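Local coordinates for protein toll (Drosophila melanogaster, PDB 4LXR) that acts as the receptor for activated spaetzle C-106, triggering Toll signalling in innate immunity and in setting the dorsal-ventral axis of the embryo, at residues Ala156-Met161 against Gly178-Arg183; Ser174-Ser179 against Asn200-Gln205; Ile507-Leu512 against Val537-Ile542; Leu531-Leu536 against Thr565-Cys570. All blocks are in the same frame, centred on the assembly; numbering follows the deposited sequence.

Interaction 1: Ala156-Met161 against Gly178-Arg183; sequences ANIEEM and GSNKLR. With EPE (4-(2-hydroxyethyl)-1-piperazine ethanesulfonic acid), chain N.
Asn-180 reaches across to the turn around Ala-156 and Ile-158 with its amide oxygen, and this is where the contact is tight. CG lies beside its own backbone N (chi1 -80°), which brings OD1 up to the backbone of 156-158. Ala-156 N meets OD1 at 2.9 Å in the carbonyl plane, and Ile-158 N reaches the same OD1 at 3.0 Å, tilted from that plane; both bonds are nearly straight. ND2 is spent elsewhere, on Leu-154 O and Phe-177 O, leaving both ends of the buried amide satisfied. This is the asparagine ladder of leucine-rich repeats, here joining the first two curated repeats. Ile-158 lies alongside, CG1 3.3 Å from Asn-180 OD1, and its O takes Lys-181 N at 2.8 Å. Leu-182 CD2 packs 4.3 Å from Met-161 CG.

The outer side is looser. Glu-159 and Lys-181 run side by side, and a water links OE1 to NZ. Glu-159 OE1 stays 4.5 Å from Arg-183 NH2, well off the guanidinium plane, while NH1 bonds to Lys-181 O instead. A HEPES molecule, probably from the crystallisation liquor, accepts from Asn-157 ND2 through O2S at 3.1 Å.

Both segments are loops leaving strands 151-155 and 174-176; Ile-138 touches Ile-158 from the preceding coil, and Asn-204 OD1 takes Leu-182 N in the next.

Interaction 2: Ser174-Ser179 against Asn200-Gln205; sequences SIEFGS and NLWSNQ
Glu-176 and Trp-202 meet through two torsions: the glutamate places CG opposite its backbone N (chi1 176°) and bends at chi2 (53°), while the tryptophan holds CG between its backbone N and carbonyl carbon (chi1 50°). The setting is the parallel strand ladder of a leucine-rich-repeat solenoid, with Glu-176 paired to Asn-200 and both side chains on the same face of the sheet. Asn-200 N to Ile-175 O and Phe-177 N to Asn-200 O make the bridge.

Glu-176 OE1 collects two donors from opposite faces of its carboxylate plane. Trp-202 NE1 comes in at 3.2 Å on the syn side, in the plane of its own ring; Asn-200 ND2 arrives at 2.9 Å from above the carboxylate, while Asn-200 OD1 accepts from Gln-198 NE2. The carboxylate stands almost perpendicular to the indole, and OE2 turns back to accept from Gly-178 N at 2.7 Å. This group faces the ligand: Tyr-64 of a spaetzle chain also bonds to OE1, and Gln-62 O of that chain takes Asn-200 ND2.

Asn-204 ND2 continues the asparagine ladder, bonding to Phe-177 O at 3.1 Å and to Leu-201 O. Ser-179 N gives its proton to Trp-202 O at 2.8 Å. Under the indole, Gly-178 CA makes a CH-pi contact, 3.8 Å from the centroid of the five-membered ring of Trp-202.

Interaction 3: Ile507-Leu512 against Val537-Ile542; sequences IRRIAL and VCDCTI
Thr-541 lies across the side chain of Arg-509 at about a right angle, in one of the two conformers modelled for the arginine. Start at Thr-541 CB, 3.6 Å from Arg-509 NE. CG2 rests over one guanidinium face, 4.0 Å from Arg-509 CZ. OG1, held between the backbone N and carbonyl carbon (chi1 68°), lies 3.0 Å from Arg-509 NE at an angle too poor for a hydrogen bond; it donates instead to Asp-539 OD1, at a doubtfully short distance. That OD1 also takes Thr-541 N at 3.1 Å, closing an Asx turn. A water passes between Arg-509 NH2 and Asp-539 OD2. A second water, near Arg-508 O and Val-537 O, donates to OG1. A valine here would still cover the guanidinium but would probably cost that water an acceptor and leave Asp-539 OD1 with the backbone N as its partner in the turn.

Alongside, Val-537 N bonds to Arg-508 O at 2.7 Å, while Ile-542 CG2 packs 3.7 Å from Ile-510 O. The contact joins the last curated repeat to the first C-terminal cap. Ile-542 is the N-cap residue of helix 543-549, whose Phe-545 covers Ile-510, and strand 509-510 pairs with strand 484-485.

Interaction 4: Leu531-Leu536 against Thr565-Cys570; sequences LNDNPL and TDRLVC
Asn-532 uses both ends of its amide on the turn at Thr-565 to Leu-568. OD1 accepts from Arg-567 N at 2.8 Å, the donor standing above the carbonyl plane, and ND2 gives one proton to Asp-566 OD1 at 3.0 Å, in its own amide plane, and the other to a water at 2.8 Å. With an alanine here, Arg-567 N and Asp-566 OD1 would probably lose these partners, leaving the link between the loops to rest more on Asp-533 N.

Asp-533 N donates to Arg-567 O at 3.1 Å. Asp-533 OD2 and Arg-567 NH2, 3.1 Å apart, form a salt bridge of charges alone, since the oxygen sits well out of the guanidinium plane; NH2 has a weak bond to a glycan N-acetylglucosamine. Asn-534, the ladder asparagine, gives ND2 to Leu-531 O at 3.1 Å and to Met-502 O. A water accepts from Val-569 N and donates to Asn-534 O, bridging the segments.

Leu-536 and Leu-568 cross, their CD2 atoms 4.1 Å apart. The contact builds the first C-terminal cap: it follows strands 527-530 and 561-564, with Phe-545 of helix 543-549 touching Leu-531, Thr-565 and Leu-568, and Ile-510 of strand 509-510 touching Leu-536.

The four contacts form two neighbouring pairs. Interactions 1 and 2, centres about 8 Å apart, are successive turns of one solenoid and share Gly-178 and Ser-179. Interactions 3 and 4, about 11 Å apart between centres, interlock along the chain and are joined covalently by the disulfide of Cys-538 and Cys-570. The pairs lie far apart: the centres of interactions 1 and 3 are about 73 Å from each other, on opposite sides of the chain's centre. Spaetzle touches the segments of interaction 2 alone, through both of its chains, while a glycan attached elsewhere on the chain lies against Arg-567 of interaction 4, and interaction 3 joins LRR 15 to the first C-terminal cap.

Interaction 1: Ala156-Met161 against Gly178-Arg183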
loop_
_atom_site.group_PDB
_atom_site.type_symbol
_atom_site.label_atom_id
_atom_site.label_comp_id
_atom_site.label_asym_id
_atom_site.label_seq_id
_atom_site.Cartn_x
_atom_site.Cartn_y
_atom_site.Cartn_z
ATOM N N ALA A 156 -32.359 -8.714 22.503
ATOM C CA ALA A 156 -33.751 -8.782 22.094
ATOM C C ALA A 156 -34.513 -7.472 22.296
ATOM O O ALA A 156 -35.687 -7.495 22.697
ATOM C CB ALA A 156 -34.437 -9.909 22.849
ATOM N N ASN A 157 -33.860 -6.343 22.002
ATOM C CA ASN A 157 -34.425 -5.013 22.259
ATOM C C ASN A 157 -35.000 -4.883 23.670
ATOM O O ASN A 157 -36.077 -4.319 23.866
ATOM C CB ASN A 157 -35.453 -4.607 21.184
ATOM C CG ASN A 157 -34.767 -4.244 19.856
ATOM O OD1 ASN A 157 -34.294 -3.127 19.691
ATOM N ND2 ASN A 157 -34.652 -5.220 18.941
ATOM N N ILE A 158 -34.256 -5.414 24.639
ATOM C CA ILE A 158 -34.709 -5.467 26.013
ATOM C C ILE A 158 -34.730 -4.087 26.666
ATOM O O ILE A 158 -33.691 -3.430 26.798
ATOM C CB ILE A 158 -33.874 -6.428 26.835
ATOM C CG1 ILE A 158 -33.886 -7.800 26.163
ATOM C CG2 ILE A 158 -34.460 -6.523 28.267
ATOM C CD1 ILE A 158 -32.829 -8.772 26.712
ATOM N N GLU A 159 -35.927 -3.667 27.051
ATOM C CA GLU A 159 -36.161 -2.394 27.742
ATOM C C GLU A 159 -35.848 -2.438 29.234
ATOM O O GLU A 159 -35.442 -1.429 29.818
ATOM C CB GLU A 159 -37.623 -1.956 27.533
ATOM C CG GLU A 159 -37.918 -1.671 26.052
ATOM C CD GLU A 159 -39.391 -1.490 25.720
ATOM O OE1 GLU A 159 -39.703 -0.609 24.892
ATOM O OE2 GLU A 159 -40.230 -2.234 26.252
ATOM N N GLU A 160 -36.070 -3.592 29.858
ATOM C CA GLU A 160 -35.799 -3.727 31.286
ATOM C C GLU A 160 -35.642 -5.187 31.674
ATOM O O GLU A 160 -36.192 -6.077 31.023
ATOM C CB GLU A 160 -36.913 -3.060 32.104
ATOM C CG GLU A 160 -38.277 -3.671 31.868
ATOM C CD GLU A 160 -39.405 -2.664 32.034
ATOM O OE1 GLU A 160 -39.768 -2.358 33.194
ATOM O OE2 GLU A 160 -39.925 -2.178 31.000
ATOM N N MET A 161 -34.873 -5.449 32.725
ATOM C CA MET A 161 -34.762 -6.804 33.238
ATOM C C MET A 161 -35.088 -6.840 34.714
ATOM O O MET A 161 -34.376 -6.226 35.512
ATOM C CB MET A 161 -33.359 -7.352 33.029
ATOM C CG MET A 161 -32.983 -7.484 31.563
ATOM S SD MET A 161 -31.202 -7.586 31.350
ATOM C CE MET A 161 -31.055 -8.159 29.653
ATOM N N GLY A 178 -25.162 -5.959 25.370
ATOM C CA GLY A 178 -24.965 -4.915 24.390
ATOM C C GLY A 178 -26.081 -4.919 23.354
ATOM O O GLY A 178 -26.609 -5.972 23.007
ATOM N N SER A 179 -26.450 -3.729 22.904
ATOM C CA SER A 179 -27.409 -3.534 21.821
ATOM C C SER A 179 -28.831 -3.922 22.197
ATOM O O SER A 179 -29.521 -4.650 21.480
ATOM C CB SER A 179 -26.956 -4.238 20.534
ATOM O OG SER A 179 -27.524 -3.584 19.412
ATOM N N ASN A 180 -29.273 -3.412 23.335
ATOM C CA ASN A 180 -30.641 -3.602 23.761
ATOM C C ASN A 180 -31.244 -2.237 23.943
ATOM O O ASN A 180 -30.832 -1.285 23.270
ATOM C CB ASN A 180 -30.709 -4.457 25.033
ATOM C CG ASN A 180 -30.571 -5.945 24.732
ATOM O OD1 ASN A 180 -31.492 -6.568 24.186
ATOM N ND2 ASN A 180 -29.410 -6.520 25.066
ATOM N N LYS A 181 -32.227 -2.126 24.830
ATOM C CA LYS A 181 -32.866 -0.835 25.063
ATOM C C LYS A 181 -32.883 -0.494 26.553
ATOM O O LYS A 181 -33.810 0.165 27.040
ATOM C CB LYS A 181 -34.290 -0.824 24.479
ATOM C CG LYS A 181 -34.363 -0.725 22.938
ATOM C CD LYS A 181 -35.839 -0.821 22.478
ATOM C CE LYS A 181 -36.027 -0.540 20.978
ATOM N NZ LYS A 181 -37.481 -0.593 20.553
ATOM N N LEU A 182 -31.859 -0.941 27.279
ATOM C CA LEU A 182 -31.844 -0.754 28.733
ATOM C C LEU A 182 -31.753 0.715 29.147
ATOM O O LEU A 182 -30.897 1.451 28.662
ATOM C CB LEU A 182 -30.722 -1.578 29.383
ATOM C CG LEU A 182 -30.986 -3.083 29.309
ATOM C CD1 LEU A 182 -29.744 -3.899 29.633
ATOM C CD2 LEU A 182 -32.159 -3.469 30.227
ATOM N N ARG A 183 -32.638 1.138 30.045
ATOM C CA ARG A 183 -32.641 2.522 30.535
ATOM C C ARG A 183 -32.075 2.634 31.939
ATOM O O ARG A 183 -31.598 3.703 32.348
ATOM C CB ARG A 183 -34.058 3.073 30.587
ATOM C CG ARG A 183 -34.765 3.125 29.277
ATOM C CD ARG A 183 -36.090 2.380 29.352
ATOM N NE ARG A 183 -37.034 2.967 28.411
ATOM C CZ ARG A 183 -37.090 2.678 27.115
ATOM N NH1 ARG A 183 -36.262 1.775 26.591
ATOM N NH2 ARG A 183 -37.993 3.284 26.348
HETATM N N1 EPE N . -31.095 -1.224 18.893
HETATM C C2 EPE N . -32.254 -0.653 19.618
HETATM C C3 EPE N . -31.954 0.751 20.119
HETATM N N4 EPE N . -30.693 0.843 20.859
HETATM C C5 EPE N . -29.594 -0.073 20.595
HETATM C C6 EPE N . -29.914 -1.325 19.770
HETATM C C7 EPE N . -30.318 2.131 21.422
HETATM C C8 EPE N . -31.434 2.656 22.309
HETATM O O8 EPE N . -31.756 1.670 23.256
HETATM C C9 EPE N . -31.413 -2.610 18.504
HETATM C C10 EPE N . -31.612 -2.742 17.000
HETATM S S EPE N . -31.790 -4.466 16.450
HETATM O O1S EPE N . -31.322 -5.395 17.486
HETATM O O2S EPE N . -33.205 -4.746 16.203
HETATM O O3S EPE N . -31.025 -4.658 15.230
HETATM O O HOH W 1 -31.586 -5.836 20.413
HETATM O O HOH W 2 -38.693 0.955 22.840
HETATM O O HOH W 3 -34.274 -0.527 32.133
#

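Interaction 2: Ser174-Ser179 against Asn200-Gln205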
loop_
_atom_site.group_PDB
_atom_site.type_symbol
_atom_site.label_atom_id
_atom_site.label_comp_id
_atom_site.label_asym_id
_atom_site.label_seq_id
_atom_site.Cartn_x
_atom_site.Cartn_y
_atom_site.Cartn_z
ATOM N N SER A 174 -19.442 -13.378 32.780
ATOM C CA SER A 174 -19.602 -12.392 31.717
ATOM C C SER A 174 -21.052 -12.194 31.349
ATOM O O SER A 174 -21.788 -13.159 31.167
ATOM C CB SER A 174 -18.833 -12.812 30.442
ATOM O OG SER A 174 -17.570 -13.350 30.809
ATOM N N ILE A 175 -21.429 -10.928 31.213
ATOM C CA ILE A 175 -22.746 -10.529 30.767
ATOM C C ILE A 175 -22.544 -9.731 29.504
ATOM O O ILE A 175 -21.757 -8.782 29.478
ATOM C CB ILE A 175 -23.444 -9.606 31.785
ATOM C CG1 ILE A 175 -24.113 -10.439 32.872
ATOM C CG2 ILE A 175 -24.489 -8.724 31.084
ATOM C CD1 ILE A 175 -24.529 -9.626 34.138
ATOM N N GLU A 176 -23.253 -10.122 28.456
ATOM C CA GLU A 176 -23.239 -9.376 27.224
ATOM C C GLU A 176 -24.683 -8.956 26.953
ATOM O O GLU A 176 -25.475 -9.748 26.436
ATOM C CB GLU A 176 -22.664 -10.233 26.075
ATOM C CG GLU A 176 -22.712 -9.544 24.674
ATOM C CD GLU A 176 -22.063 -8.156 24.686
ATOM O OE1 GLU A 176 -20.875 -8.039 24.281
ATOM O OE2 GLU A 176 -22.732 -7.185 25.123
ATOM N N PHE A 177 -25.029 -7.727 27.341
ATOM C CA PHE A 177 -26.370 -7.177 27.069
ATOM C C PHE A 177 -26.282 -6.028 26.091
ATOM O O PHE A 177 -27.198 -5.207 26.006
ATOM C CB PHE A 177 -27.050 -6.682 28.356
ATOM C CG PHE A 177 -27.471 -7.787 29.288
ATOM C CD1 PHE A 177 -27.538 -9.107 28.834
ATOM C CD2 PHE A 177 -27.811 -7.510 30.615
ATOM C CE1 PHE A 177 -27.926 -10.156 29.691
ATOM C CE2 PHE A 177 -28.188 -8.556 31.501
ATOM C CZ PHE A 177 -28.271 -9.882 31.026
ATOM N N GLY A 178 -25.162 -5.959 25.370
ATOM C CA GLY A 178 -24.965 -4.915 24.390
ATOM C C GLY A 178 -26.081 -4.919 23.354
ATOM O O GLY A 178 -26.609 -5.972 23.007
ATOM N N SER A 179 -26.450 -3.729 22.904
ATOM C CA SER A 179 -27.409 -3.534 21.821
ATOM C C SER A 179 -28.831 -3.922 22.197
ATOM O O SER A 179 -29.521 -4.650 21.480
ATOM C CB SER A 179 -26.956 -4.238 20.534
ATOM O OG SER A 179 -27.524 -3.584 19.412
ATOM N N ASN A 200 -20.861 -6.054 29.963
ATOM C CA ASN A 200 -21.048 -5.335 28.711
ATOM C C ASN A 200 -22.446 -4.756 28.544
ATOM O O ASN A 200 -23.428 -5.494 28.482
ATOM C CB ASN A 200 -20.709 -6.232 27.498
ATOM C CG ASN A 200 -19.235 -6.223 27.177
ATOM O OD1 ASN A 200 -18.450 -5.632 27.916
ATOM N ND2 ASN A 200 -18.843 -6.882 26.077
ATOM N N LEU A 201 -22.526 -3.433 28.417
ATOM C CA LEU A 201 -23.813 -2.745 28.378
ATOM C C LEU A 201 -23.835 -1.729 27.263
ATOM O O LEU A 201 -24.627 -0.790 27.307
ATOM C CB LEU A 201 -24.090 -2.041 29.705
ATOM C CG LEU A 201 -24.242 -2.979 30.911
ATOM C CD1 LEU A 201 -24.127 -2.235 32.255
ATOM C CD2 LEU A 201 -25.579 -3.708 30.823
ATOM N N TRP A 202 -22.983 -1.926 26.254
ATOM C CA TRP A 202 -22.845 -0.936 25.168
ATOM C C TRP A 202 -24.104 -0.888 24.316
ATOM O O TRP A 202 -24.878 -1.863 24.273
ATOM C CB TRP A 202 -21.602 -1.234 24.296
ATOM C CG TRP A 202 -21.538 -2.666 23.843
ATOM C CD1 TRP A 202 -21.077 -3.733 24.565
ATOM C CD2 TRP A 202 -21.968 -3.193 22.587
ATOM N NE1 TRP A 202 -21.177 -4.895 23.825
ATOM C CE2 TRP A 202 -21.728 -4.586 22.606
ATOM C CE3 TRP A 202 -22.518 -2.625 21.438
ATOM C CZ2 TRP A 202 -22.043 -5.413 21.532
ATOM C CZ3 TRP A 202 -22.818 -3.450 20.362
ATOM C CH2 TRP A 202 -22.576 -4.821 20.415
ATOM N N SER A 203 -24.311 0.250 23.659
ATOM C CA SER A 203 -25.445 0.455 22.748
ATOM C C SER A 203 -26.765 0.191 23.449
ATOM O O SER A 203 -27.614 -0.543 22.945
ATOM C CB SER A 203 -25.328 -0.418 21.496
ATOM O OG SER A 203 -24.277 0.021 20.658
ATOM N N ASN A 204 -26.907 0.778 24.629
ATOM C CA ASN A 204 -28.175 0.805 25.331
ATOM C C ASN A 204 -28.582 2.258 25.487
ATOM O O ASN A 204 -28.131 3.103 24.722
ATOM C CB ASN A 204 -28.056 0.078 26.671
ATOM C CG ASN A 204 -28.198 -1.415 26.516
ATOM O OD1 ASN A 204 -29.298 -1.898 26.257
ATOM N ND2 ASN A 204 -27.079 -2.159 26.611
ATOM N N GLN A 205 -29.425 2.577 26.459
ATOM C CA GLN A 205 -29.791 3.979 26.638
ATOM C C GLN A 205 -29.753 4.319 28.118
ATOM O O GLN A 205 -30.719 4.833 28.687
ATOM C CB GLN A 205 -31.127 4.339 25.932
ATOM C CG GLN A 205 -32.322 3.420 26.268
ATOM C CD GLN A 205 -33.592 3.751 25.467
ATOM O OE1 GLN A 205 -33.848 3.167 24.418
ATOM N NE2 GLN A 205 -34.386 4.682 25.966
HETATM O O HOH W 4 -25.365 -1.512 18.403
#

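Interaction 3: Ile507-Leu512 against Val537-Ile542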
loop_
_atom_site.group_PDB
_atom_site.type_symbol
_atom_site.label_atom_id
_atom_site.label_comp_id
_atom_site.label_asym_id
_atom_site.label_seq_id
_atom_site.Cartn_x
_atom_site.Cartn_y
_atom_site.Cartn_z
ATOM N N ILE A 507 14.510 15.016 -13.179
ATOM C CA ILE A 507 15.714 14.473 -13.809
ATOM C C ILE A 507 15.685 14.651 -15.323
ATOM O O ILE A 507 15.023 13.900 -16.025
ATOM C CB ILE A 507 15.893 12.978 -13.438
ATOM C CG1 ILE A 507 16.091 12.841 -11.917
ATOM C CG2 ILE A 507 17.062 12.358 -14.196
ATOM C CD1 ILE A 507 15.983 11.412 -11.389
ATOM N N ARG A 508 16.408 15.652 -15.813
ATOM C CA ARG A 508 16.432 15.949 -17.245
ATOM C C ARG A 508 17.644 15.347 -17.950
ATOM O O ARG A 508 17.546 14.901 -19.093
ATOM C CB ARG A 508 16.314 17.458 -17.486
ATOM C CG ARG A 508 14.918 17.962 -17.154
ATOM C CD ARG A 508 14.702 19.432 -17.459
ATOM N NE ARG A 508 13.304 19.791 -17.234
ATOM C CZ ARG A 508 12.787 20.087 -16.046
ATOM N NH1 ARG A 508 13.553 20.075 -14.961
ATOM N NH2 ARG A 508 11.504 20.398 -15.944
ATOM N N ARG A 509 18.781 15.317 -17.262
ATOM C CA ARG A 509 19.947 14.613 -17.781
ATOM C C ARG A 509 20.399 13.498 -16.847
ATOM O O ARG A 509 20.291 13.601 -15.623
ATOM C CB ARG A 509 21.111 15.571 -18.053
ATOM C CG ARG A 509 22.334 14.904 -18.699
ATOM C CD ARG A 509 23.371 15.939 -19.052
ATOM N NE ARG A 509 22.788 16.938 -19.943
ATOM C CZ ARG A 509 23.316 18.131 -20.174
ATOM N NH1 ARG A 509 24.441 18.481 -19.569
ATOM N NH2 ARG A 509 22.716 18.971 -21.000
ATOM N N ILE A 510 20.881 12.427 -17.462
ATOM C CA ILE A 510 21.588 11.343 -16.793
ATOM C C ILE A 510 22.892 11.117 -17.559
ATOM O O ILE A 510 22.887 10.562 -18.655
ATOM C CB ILE A 510 20.795 10.036 -16.818
ATOM C CG1 ILE A 510 19.478 10.194 -16.052
ATOM C CG2 ILE A 510 21.641 8.904 -16.252
ATOM C CD1 ILE A 510 18.664 8.929 -15.986
ATOM N N ALA A 511 24.005 11.555 -16.982
ATOM C CA ALA A 511 25.268 11.587 -17.697
ATOM C C ALA A 511 26.254 10.559 -17.156
ATOM O O ALA A 511 26.933 10.800 -16.158
ATOM C CB ALA A 511 25.861 12.987 -17.642
ATOM N N LEU A 512 26.314 9.409 -17.820
ATOM C CA LEU A 512 27.258 8.355 -17.474
ATOM C C LEU A 512 28.433 8.393 -18.439
ATOM O O LEU A 512 28.250 8.611 -19.637
ATOM C CB LEU A 512 26.573 6.987 -17.521
ATOM C CG LEU A 512 25.334 6.878 -16.635
ATOM C CD1 LEU A 512 24.745 5.486 -16.694
ATOM C CD2 LEU A 512 25.686 7.256 -15.214
ATOM N N VAL A 537 15.665 14.663 -21.012
ATOM C CA VAL A 537 15.990 15.276 -22.298
ATOM C C VAL A 537 16.864 14.295 -23.081
ATOM O O VAL A 537 17.997 14.010 -22.688
ATOM C CB VAL A 537 16.718 16.639 -22.140
ATOM C CG1 VAL A 537 17.244 17.125 -23.488
ATOM C CG2 VAL A 537 15.789 17.691 -21.521
ATOM N N CYS A 538 16.324 13.753 -24.167
ATOM C CA CYS A 538 17.037 12.741 -24.940
ATOM C C CYS A 538 17.876 13.345 -26.062
ATOM O O CYS A 538 17.486 13.325 -27.231
ATOM C CB CYS A 538 16.068 11.699 -25.484
ATOM S SG CYS A 538 15.224 10.780 -24.182
ATOM N N ASP A 539 19.024 13.893 -25.676
ATOM C CA ASP A 539 19.985 14.463 -26.606
ATOM C C ASP A 539 21.310 13.698 -26.529
ATOM O O ASP A 539 21.396 12.668 -25.858
ATOM C CB ASP A 539 20.160 15.979 -26.384
ATOM C CG ASP A 539 20.613 16.343 -24.970
ATOM O OD1 ASP A 539 21.142 15.485 -24.235
ATOM O OD2 ASP A 539 20.449 17.523 -24.595
ATOM N N CYS A 540 22.336 14.190 -27.216
ATOM C CA CYS A 540 23.613 13.481 -27.285
ATOM C C CYS A 540 24.255 13.223 -25.913
ATOM O O CYS A 540 25.184 12.413 -25.796
ATOM C CB CYS A 540 24.585 14.235 -28.194
ATOM S SG CYS A 540 25.020 15.885 -27.611
ATOM N N THR A 541 23.746 13.890 -24.874
ATOM C CA THR A 541 24.381 13.844 -23.550
ATOM C C THR A 541 24.011 12.616 -22.713
ATOM O O THR A 541 24.620 12.372 -21.668
ATOM C CB THR A 541 24.122 15.140 -22.722
ATOM O OG1 THR A 541 22.737 15.223 -22.370
ATOM C CG2 THR A 541 24.505 16.376 -23.521
ATOM N N ILE A 542 23.028 11.842 -23.165
ATOM C CA ILE A 542 22.601 10.669 -22.410
ATOM C C ILE A 542 22.971 9.381 -23.119
ATOM O O ILE A 542 22.404 8.319 -22.824
ATOM C CB ILE A 542 21.076 10.672 -22.102
ATOM C CG1 ILE A 542 20.256 10.517 -23.380
ATOM C CG2 ILE A 542 20.679 11.938 -21.353
ATOM C CD1 ILE A 542 18.824 10.113 -23.133
HETATM O O HOH W 5 19.816 15.510 -21.148
HETATM O O HOH W 6 20.622 17.878 -21.940
HETATM O O HOH W 7 26.654 10.034 -22.235
#

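Interaction 4: Leu531-Leu536 against Thr565-Cys570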
loop_
_atom_site.group_PDB
_atom_site.type_symbol
_atom_site.label_atom_id
_atom_site.label_comp_id
_atom_site.label_asym_id
_atom_site.label_seq_id
_atom_site.Cartn_x
_atom_site.Cartn_y
_atom_site.Cartn_z
ATOM N N LEU A 531 13.864 4.840 -11.846
ATOM C CA LEU A 531 14.043 6.123 -12.526
ATOM C C LEU A 531 12.844 6.528 -13.380
ATOM O O LEU A 531 12.926 7.485 -14.151
ATOM C CB LEU A 531 15.293 6.086 -13.402
ATOM C CG LEU A 531 16.624 5.897 -12.675
ATOM C CD1 LEU A 531 17.790 5.838 -13.678
ATOM C CD2 LEU A 531 16.819 7.016 -11.642
ATOM N N ASN A 532 11.739 5.801 -13.242
ATOM C CA ASN A 532 10.539 6.050 -14.042
ATOM C C ASN A 532 9.955 7.448 -13.860
ATOM O O ASN A 532 10.161 8.084 -12.825
ATOM C CB ASN A 532 9.467 5.005 -13.722
ATOM C CG ASN A 532 9.759 3.655 -14.360
ATOM O OD1 ASN A 532 10.568 3.561 -15.285
ATOM N ND2 ASN A 532 9.093 2.607 -13.877
ATOM N N ASP A 533 9.224 7.918 -14.870
ATOM C CA ASP A 533 8.473 9.175 -14.772
ATOM C C ASP A 533 9.340 10.389 -14.462
ATOM O O ASP A 533 9.003 11.203 -13.601
ATOM C CB ASP A 533 7.361 9.067 -13.722
ATOM C CG ASP A 533 6.356 7.991 -14.050
ATOM O OD1 ASP A 533 5.526 8.209 -14.959
ATOM O OD2 ASP A 533 6.392 6.930 -13.396
ATOM N N ASN A 534 10.458 10.501 -15.159
ATOM C CA ASN A 534 11.269 11.699 -15.095
ATOM C C ASN A 534 11.299 12.397 -16.455
ATOM O O ASN A 534 11.183 11.738 -17.492
ATOM C CB ASN A 534 12.669 11.350 -14.602
ATOM C CG ASN A 534 12.749 11.323 -13.089
ATOM O OD1 ASN A 534 12.673 12.371 -12.442
ATOM N ND2 ASN A 534 12.903 10.131 -12.515
ATOM N N PRO A 535 11.426 13.735 -16.459
ATOM C CA PRO A 535 11.372 14.507 -17.714
ATOM C C PRO A 535 12.685 14.498 -18.527
ATOM O O PRO A 535 13.250 15.548 -18.826
ATOM C CB PRO A 535 11.038 15.926 -17.227
ATOM C CG PRO A 535 11.655 16.000 -15.859
ATOM C CD PRO A 535 11.491 14.608 -15.270
ATOM N N LEU A 536 13.147 13.316 -18.904
ATOM C CA LEU A 536 14.465 13.169 -19.518
ATOM C C LEU A 536 14.601 13.876 -20.865
ATOM O O LEU A 536 13.744 13.731 -21.742
ATOM C CB LEU A 536 14.792 11.686 -19.680
ATOM C CG LEU A 536 16.249 11.340 -19.968
ATOM C CD1 LEU A 536 17.127 11.711 -18.777
ATOM C CD2 LEU A 536 16.376 9.869 -20.306
ATOM N N THR A 565 13.708 1.371 -15.730
ATOM C CA THR A 565 13.539 2.429 -16.714
ATOM C C THR A 565 12.397 2.150 -17.680
ATOM O O THR A 565 12.211 2.882 -18.647
ATOM C CB THR A 565 14.816 2.600 -17.541
ATOM O OG1 THR A 565 15.195 1.331 -18.084
ATOM C CG2 THR A 565 15.944 3.111 -16.665
ATOM N N ASP A 566 11.627 1.101 -17.404
ATOM C CA ASP A 566 10.568 0.645 -18.305
ATOM C C ASP A 566 9.527 1.728 -18.576
ATOM O O ASP A 566 8.866 1.712 -19.605
ATOM C CB ASP A 566 9.900 -0.623 -17.761
ATOM C CG ASP A 566 8.942 -0.337 -16.609
ATOM O OD1 ASP A 566 9.406 0.091 -15.528
ATOM O OD2 ASP A 566 7.724 -0.551 -16.784
ATOM N N ARG A 567 9.388 2.669 -17.648
ATOM C CA ARG A 567 8.497 3.806 -17.851
ATOM C C ARG A 567 9.245 5.133 -17.730
ATOM O O ARG A 567 8.684 6.144 -17.298
ATOM C CB ARG A 567 7.284 3.731 -16.918
ATOM C CG ARG A 567 6.236 2.730 -17.406
ATOM C CD ARG A 567 5.252 2.314 -16.328
ATOM N NE ARG A 567 4.548 3.455 -15.761
ATOM C CZ ARG A 567 4.727 3.902 -14.520
ATOM N NH1 ARG A 567 5.583 3.290 -13.710
ATOM N NH2 ARG A 567 4.048 4.955 -14.087
ATOM N N LEU A 568 10.521 5.110 -18.122
ATOM C CA LEU A 568 11.310 6.328 -18.293
ATOM C C LEU A 568 11.250 6.758 -19.758
ATOM O O LEU A 568 11.720 6.047 -20.658
ATOM C CB LEU A 568 12.760 6.125 -17.848
ATOM C CG LEU A 568 13.679 7.328 -18.080
ATOM C CD1 LEU A 568 13.103 8.581 -17.425
ATOM C CD2 LEU A 568 15.081 7.041 -17.569
ATOM N N VAL A 569 10.672 7.934 -19.977
ATOM C CA VAL A 569 10.227 8.360 -21.293
ATOM C C VAL A 569 10.752 9.743 -21.630
ATOM O O VAL A 569 10.697 10.647 -20.800
ATOM C CB VAL A 569 8.689 8.411 -21.328
ATOM C CG1 VAL A 569 8.195 9.121 -22.572
ATOM C CG2 VAL A 569 8.119 7.008 -21.243
ATOM N N CYS A 570 11.255 9.900 -22.851
ATOM C CA CYS A 570 11.745 11.190 -23.330
ATOM C C CYS A 570 10.679 12.263 -23.255
ATOM O O CYS A 570 9.543 12.042 -23.662
ATOM C CB CYS A 570 12.214 11.090 -24.785
ATOM S SG CYS A 570 13.565 9.968 -25.031
HETATM O O HOH W 8 7.926 3.186 -11.384
HETATM O O HOH W 9 9.970 9.266 -17.891
#